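Dihydropteroate synthase (Anaplasma phagocytophilum, PDB 6UCZ) probably catalyses the condensation of 6-hydroxymethyl-7,8-dihydropterin pyrophosphate with p-aminobenzoate to 7,8-dihydropteroate, a step of folate biosynthesis. Local coordinates at residues E88-S91 with R92-V96; I100-I103 with A104-H108. All coordinates share one frame; numbering follows the deposited sequence.

Interaction 1. Residues E88-S91 with R92-V96; sequences EEWS and RLKEV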
ATOM      1  N   GLU A  88      -6.418   2.688 -20.162  1.00 47.20           N
ATOM      2  CA  GLU A  88      -5.018   2.336 -20.362  1.00 47.11           C
ATOM      3  C   GLU A  88      -4.494   1.531 -19.183  1.00 51.47           C
ATOM      4  O   GLU A  88      -3.758   0.553 -19.364  1.00 47.56           O
ATOM      5  CB  GLU A  88      -4.200   3.601 -20.594  1.00 48.88           C
ATOM      6  CG  GLU A  88      -4.556   4.245 -21.914  1.00 60.19           C
ATOM      7  CD  GLU A  88      -4.139   5.696 -22.010  1.00 64.85           C
ATOM      8  OE1 GLU A  88      -3.645   6.245 -20.996  1.00 60.14           O
ATOM      9  OE2 GLU A  88      -4.326   6.286 -23.101  1.00 68.02           O
ATOM     10  N   GLU A  89      -4.869   1.925 -17.965  1.00 49.20           N
ATOM     11  CA  GLU A  89      -4.457   1.177 -16.784  1.00 42.68           C
ATOM     12  C   GLU A  89      -4.883  -0.281 -16.888  1.00 44.86           C
ATOM     13  O   GLU A  89      -4.081  -1.194 -16.658  1.00 37.23           O
ATOM     14  CB  GLU A  89      -5.064   1.809 -15.534  1.00 41.79           C
ATOM     15  CG  GLU A  89      -4.731   1.071 -14.246  1.00 33.02           C
ATOM     16  CD  GLU A  89      -5.575   1.553 -13.080  1.00 39.26           C
ATOM     17  OE1 GLU A  89      -6.760   1.866 -13.308  1.00 36.99           O
ATOM     18  OE2 GLU A  89      -5.060   1.622 -11.939  1.00 37.13           O
ATOM     19  N   TRP A  90      -6.142  -0.516 -17.276  1.00 38.65           N
ATOM     20  CA  TRP A  90      -6.660  -1.878 -17.319  1.00 39.58           C
ATOM     21  C   TRP A  90      -6.017  -2.701 -18.427  1.00 44.22           C
ATOM     22  O   TRP A  90      -5.781  -3.899 -18.245  1.00 43.94           O
ATOM     23  CB  TRP A  90      -8.186  -1.882 -17.491  1.00 43.67           C
ATOM     24  CG  TRP A  90      -8.705  -3.289 -17.441  1.00 41.60           C
ATOM     25  CD1 TRP A  90      -9.340  -3.971 -18.446  1.00 42.88           C
ATOM     26  CD2 TRP A  90      -8.545  -4.224 -16.360  1.00 37.87           C
ATOM     27  NE1 TRP A  90      -9.620  -5.258 -18.038  1.00 45.02           N
ATOM     28  CE2 TRP A  90      -9.139  -5.437 -16.766  1.00 42.26           C
ATOM     29  CE3 TRP A  90      -7.983  -4.141 -15.077  1.00 35.00           C
ATOM     30  CZ2 TRP A  90      -9.181  -6.560 -15.938  1.00 42.78           C
ATOM     31  CZ3 TRP A  90      -8.021  -5.260 -14.259  1.00 33.99           C
ATOM     32  CH2 TRP A  90      -8.617  -6.454 -14.695  1.00 37.61           C
ATOM     33  N   SER A  91      -5.726  -2.090 -19.581  1.00 43.10           N
ATOM     34  CA  SER A  91      -5.081  -2.851 -20.650  1.00 49.38           C
ATOM     35  C   SER A  91      -3.692  -3.348 -20.243  1.00 51.11           C
ATOM     36  O   SER A  91      -3.239  -4.382 -20.745  1.00 56.57           O
ATOM     37  CB  SER A  91      -5.018  -2.024 -21.940  1.00 50.30           C
ATOM     38  OG  SER A  91      -4.038  -1.010 -21.868  1.00 63.69           O
ATOM     39  N   ARG A  92      -3.005  -2.647 -19.333  1.00 41.90           N
ATOM     40  CA  ARG A  92      -1.725  -3.167 -18.856  1.00 54.11           C
ATOM     41  C   ARG A  92      -1.920  -4.328 -17.895  1.00 54.76           C
ATOM     42  O   ARG A  92      -1.096  -5.248 -17.863  1.00 69.31           O
ATOM     43  CB  ARG A  92      -0.900  -2.084 -18.153  1.00 47.15           C
ATOM     44  CG  ARG A  92      -0.441  -0.914 -19.003  1.00 54.07           C
ATOM     45  CD  ARG A  92       0.149   0.163 -18.091  1.00 55.97           C
ATOM     46  NE  ARG A  92       0.699   1.299 -18.826  1.00 63.81           N
ATOM     47  CZ  ARG A  92       1.422   2.272 -18.275  1.00 64.91           C
ATOM     48  NH1 ARG A  92       1.887   3.260 -19.029  1.00 62.84           N
ATOM     49  NH2 ARG A  92       1.682   2.260 -16.973  1.00 64.51           N
ATOM     50  N   LEU A  93      -3.015  -4.323 -17.140  1.00 45.84           N
ATOM     51  CA  LEU A  93      -3.218  -5.305 -16.087  1.00 42.93           C
ATOM     52  C   LEU A  93      -3.845  -6.600 -16.595  1.00 51.98           C
ATOM     53  O   LEU A  93      -3.532  -7.674 -16.067  1.00 50.45           O
ATOM     54  CB  LEU A  93      -4.101  -4.706 -14.985  1.00 35.10           C
ATOM     55  CG  LEU A  93      -3.528  -3.506 -14.214  1.00 44.18           C
ATOM     56  CD1 LEU A  93      -4.623  -2.737 -13.469  1.00 34.83           C
ATOM     57  CD2 LEU A  93      -2.432  -3.947 -13.262  1.00 37.77           C
ATOM     58  N   LYS A  94      -4.723  -6.528 -17.607  1.00 47.23           N
ATOM     59  CA  LYS A  94      -5.544  -7.684 -17.960  1.00 44.14           C
ATOM     60  C   LYS A  94      -4.712  -8.812 -18.565  1.00 51.56           C
ATOM     61  O   LYS A  94      -5.155  -9.965 -18.557  1.00 61.49           O
ATOM     62  CB  LYS A  94      -6.681  -7.289 -18.917  1.00 45.91           C
ATOM     63  CG  LYS A  94      -6.255  -6.941 -20.338  1.00 47.82           C
ATOM     64  CD  LYS A  94      -7.466  -6.712 -21.236  1.00 53.49           C
ATOM     65  CE  LYS A  94      -7.053  -6.222 -22.613  1.00 52.63           C
ATOM     66  NZ  LYS A  94      -8.215  -6.115 -23.534  1.00 56.08           N
ATOM     67  N   GLU A  95      -3.525  -8.508 -19.093  1.00 47.55           N
ATOM     68  CA  GLU A  95      -2.682  -9.547 -19.671  1.00 56.28           C
ATOM     69  C   GLU A  95      -1.909 -10.317 -18.603  1.00 56.68           C
ATOM     70  O   GLU A  95      -1.550 -11.479 -18.816  1.00 56.96           O
ATOM     71  CB  GLU A  95      -1.688  -8.923 -20.653  1.00 63.62           C
ATOM     72  CG  GLU A  95      -2.312  -8.170 -21.815  1.00 77.29           C
ATOM     73  CD  GLU A  95      -3.053  -9.073 -22.779  1.00 85.84           C
ATOM     74  OE1 GLU A  95      -2.718 -10.277 -22.860  1.00 89.56           O
ATOM     75  OE2 GLU A  95      -3.970  -8.570 -23.462  1.00 92.07           O
ATOM     76  N   VAL A  96      -1.651  -9.699 -17.452  1.00 46.99           N
ATOM     77  CA  VAL A  96      -0.814 -10.310 -16.435  1.00 53.68           C
ATOM     78  C   VAL A  96      -1.612 -10.778 -15.225  1.00 53.21           C
ATOM     79  O   VAL A  96      -1.221 -11.760 -14.583  1.00 51.49           O
ATOM     80  CB  VAL A  96       0.297  -9.332 -16.000  1.00 51.05           C
ATOM     81  CG1 VAL A  96       1.022  -8.800 -17.204  1.00 54.43           C
ATOM     82  CG2 VAL A  96      -0.289  -8.177 -15.197  1.00 42.35           C
TER
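W90, in helix 86-93, and K94, four residues on, make an i to i+4 CH-pi contact among the helices around the TIM barrel of this pterin-binding enzyme. CB of K94 sits over one face of the indole, 4.0 Å from the centroid of the W90 five-membered ring and offset toward the rim. The indole reaches this place because its CG is anti to the backbone N (chi1 -176°), which lays the ring across the next turn at about a right angle to the lysine chain. L93 also crosses the indole nearly at right angles, its CB 3.9 Å from W90 CE3 in an oblique apolar contact. Beyond the segment, helix 118-127 packs on W90 through T120, L123 and L127. On the neighbouring flank the methylene CG of E89 lies 3.9 Å from L93 CD1, while the glutamate's carboxylate turns to T120, N117 and T115. The backbone bonds are uneven: K94 N reaches W90 O at 2.9 Å, whereas L93 N makes weak bonds to E89 O and W90 O. At E88 O two donors converge from the same face of the carbonyl plane, R92 N at 3.3 Å and S91 OG at 3.0 Å.

Interaction 2. Residues I100-I103 with A104-H108; sequences IIRI and AHNAH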
ATOM      1  N   ILE A 100      -0.970 -14.066 -12.633  1.00 36.16           N
ATOM      2  CA  ILE A 100      -0.478 -13.713 -11.306  1.00 34.01           C
ATOM      3  C   ILE A 100      -1.426 -14.232 -10.236  1.00 40.26           C
ATOM      4  O   ILE A 100      -0.994 -14.790  -9.220  1.00 34.89           O
ATOM      5  CB  ILE A 100      -0.279 -12.188 -11.201  1.00 32.53           C
ATOM      6  CG1 ILE A 100       0.888 -11.735 -12.082  1.00 36.17           C
ATOM      7  CG2 ILE A 100      -0.095 -11.740  -9.737  1.00 29.40           C
ATOM      8  CD1 ILE A 100       0.957 -10.222 -12.286  1.00 38.47           C
ATOM      9  N   ILE A 101      -2.735 -14.081 -10.460  1.00 33.78           N
ATOM     10  CA  ILE A 101      -3.712 -14.579  -9.497  1.00 39.02           C
ATOM     11  C   ILE A 101      -3.629 -16.097  -9.387  1.00 41.86           C
ATOM     12  O   ILE A 101      -3.680 -16.654  -8.285  1.00 37.20           O
ATOM     13  CB  ILE A 101      -5.126 -14.104  -9.886  1.00 42.85           C
ATOM     14  CG1 ILE A 101      -5.255 -12.597  -9.663  1.00 40.75           C
ATOM     15  CG2 ILE A 101      -6.204 -14.874  -9.122  1.00 40.63           C
ATOM     16  CD1 ILE A 101      -6.460 -11.997 -10.374  1.00 44.48           C
ATOM     17  N   ARG A 102      -3.495 -16.790 -10.523  1.00 44.60           N
ATOM     18  CA  ARG A 102      -3.412 -18.249 -10.497  1.00 52.16           C
ATOM     19  C   ARG A 102      -2.152 -18.714  -9.773  1.00 48.03           C
ATOM     20  O   ARG A 102      -2.193 -19.636  -8.946  1.00 48.79           O
ATOM     21  CB  ARG A 102      -3.447 -18.819 -11.917  1.00 45.35           C
ATOM     22  CG  ARG A 102      -3.576 -20.345 -11.960  1.00 49.24           C
ATOM     23  CD  ARG A 102      -3.393 -20.876 -13.374  1.00 59.32           C
ATOM     24  NE  ARG A 102      -2.018 -20.693 -13.829  1.00 63.27           N
ATOM     25  CZ  ARG A 102      -1.031 -21.556 -13.617  1.00 64.82           C
ATOM     26  NH1 ARG A 102      -1.262 -22.697 -12.969  1.00 64.02           N
ATOM     27  NH2 ARG A 102       0.186 -21.281 -14.066  1.00 66.25           N
ATOM     28  N   ILE A 103      -1.013 -18.111 -10.104  1.00 43.43           N
ATOM     29  CA  ILE A 103       0.247 -18.532  -9.505  1.00 43.37           C
ATOM     30  C   ILE A 103       0.273 -18.189  -8.020  1.00 39.19           C
ATOM     31  O   ILE A 103       0.712 -18.996  -7.192  1.00 44.02           O
ATOM     32  CB  ILE A 103       1.421 -17.892 -10.273  1.00 50.41           C
ATOM     33  CG1 ILE A 103       1.465 -18.438 -11.706  1.00 57.80           C
ATOM     34  CG2 ILE A 103       2.746 -18.149  -9.576  1.00 57.74           C
ATOM     35  CD1 ILE A 103       2.189 -17.540 -12.682  1.00 56.72           C
ATOM     36  N   ALA A 104      -0.224 -17.005  -7.652  1.00 38.42           N
ATOM     37  CA  ALA A 104      -0.246 -16.620  -6.243  1.00 33.91           C
ATOM     38  C   ALA A 104      -1.189 -17.508  -5.439  1.00 42.66           C
ATOM     39  O   ALA A 104      -0.815 -18.028  -4.382  1.00 41.69           O
ATOM     40  CB  ALA A 104      -0.633 -15.149  -6.093  1.00 30.83           C
ATOM     41  N   HIS A 105      -2.427 -17.686  -5.917  1.00 41.95           N
ATOM     42  CA  HIS A 105      -3.383 -18.480  -5.153  1.00 38.97           C
ATOM     43  C   HIS A 105      -2.931 -19.930  -5.036  1.00 41.45           C
ATOM     44  O   HIS A 105      -3.119 -20.558  -3.987  1.00 42.85           O
ATOM     45  CB  HIS A 105      -4.771 -18.389  -5.786  1.00 43.56           C
ATOM     46  CG  HIS A 105      -5.450 -17.081  -5.528  1.00 41.20           C
ATOM     47  ND1 HIS A 105      -6.686 -16.765  -6.048  1.00 38.29           N
ATOM     48  CD2 HIS A 105      -5.052 -16.000  -4.816  1.00 36.44           C
ATOM     49  CE1 HIS A 105      -7.026 -15.547  -5.663  1.00 37.13           C
ATOM     50  NE2 HIS A 105      -6.052 -15.061  -4.913  1.00 41.36           N
ATOM     51  N   ASN A 106      -2.314 -20.470  -6.098  1.00 43.27           N
ATOM     52  CA  ASN A 106      -1.754 -21.816  -6.032  1.00 50.39           C
ATOM     53  C   ASN A 106      -0.749 -21.936  -4.898  1.00 45.20           C
ATOM     54  O   ASN A 106      -0.623 -23.004  -4.293  1.00 47.89           O
ATOM     55  CB  ASN A 106      -1.094 -22.194  -7.363  1.00 50.09           C
ATOM     56  CG  ASN A 106      -2.086 -22.748  -8.380  1.00 57.68           C
ATOM     57  OD1 ASN A 106      -3.276 -22.895  -8.093  1.00 56.57           O
ATOM     58  ND2 ASN A 106      -1.595 -23.054  -9.577  1.00 56.16           N
ATOM     59  N   ALA A 107      -0.057 -20.846  -4.576  1.00 44.21           N
ATOM     60  CA  ALA A 107       0.933 -20.815  -3.511  1.00 48.29           C
ATOM     61  C   ALA A 107       0.374 -20.270  -2.203  1.00 45.71           C
ATOM     62  O   ALA A 107       1.149 -20.014  -1.272  1.00 40.73           O
ATOM     63  CB  ALA A 107       2.137 -19.973  -3.940  1.00 46.18           C
ATOM     64  N   HIS A 108      -0.948 -20.079  -2.120  1.00 41.90           N
ATOM     65  CA  HIS A 108      -1.606 -19.531  -0.933  1.00 39.09           C
ATOM     66  C   HIS A 108      -1.074 -18.134  -0.618  1.00 39.69           C
ATOM     67  O   HIS A 108      -0.852 -17.770   0.539  1.00 39.64           O
ATOM     68  CB  HIS A 108      -1.468 -20.475   0.264  1.00 52.17           C
ATOM     69  CG  HIS A 108      -2.032 -21.841   0.013  1.00 67.50           C
ATOM     70  ND1 HIS A 108      -1.360 -22.999   0.342  1.00 74.94           N
ATOM     71  CD2 HIS A 108      -3.201 -22.232  -0.547  1.00 72.09           C
ATOM     72  CE1 HIS A 108      -2.093 -24.044   0.000  1.00 77.15           C
ATOM     73  NE2 HIS A 108      -3.215 -23.606  -0.542  1.00 76.41           N
TER
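A104, I103 and N106 lose the most surface in the contacts between successive turns at the end of helix 97-106. A104 is gripped through its backbone: its N donates to I100 O at 2.8 Å, a fairly straight bond (160°), and its CB rests 3.2 Å from the same oxygen, while outside the segments its methyl packs on V109 and V111. I103 acts mainly through its carbonyl, which receives a weak bond from A107 N at 3.3 Å; its side chain turns to I56 and I63 of helix 52-64. N106 folds back over the preceding turn, with CG 3.2 Å from R102 O, the oxygen that its own N also bonds. Its amide and the R102 guanidinium stand nearly perpendicular, at 84°, and no bond joins them, since NH1 of R102 and ND2 of N106 are both donors; R102 finds its salt-bridge partner in E99. On another flank I101 CG2, anti to the backbone N, lies over the H105 imidazole, 3.9 Å from the ring centroid, in a CH-pi contact; NE2 of that ring bonds D130. The helix then closes with H108 at positive phi, H108 N bonding H105 O at 2.9 Å and V109 N turning back to A104 O, the signature of a Schellman motif.

How the interactions relate
Interactions 1 and 2 lie in series along the chain, on the consecutive helices 86-93 and 97-106, with centres about 18 Å apart; only three residues separate them in sequence, and the two do not otherwise touch. Together the two helices occupy the connection from strand 69-73 to strand 110-115, neighbours in the parallel sheet, so both belong to one beta-alpha-beta crossover of the TIM-barrel-like pterin-binding fold. The first helix approaches the ligand end, the side chain of E89 lying about 10 Å from the bound pterin-6-yl-methyl-monophosphate. The second packs against helix 52-64 and strand 110-115, and its Schellman end leads directly into that strand, which carries the ligand-pocket residue D114.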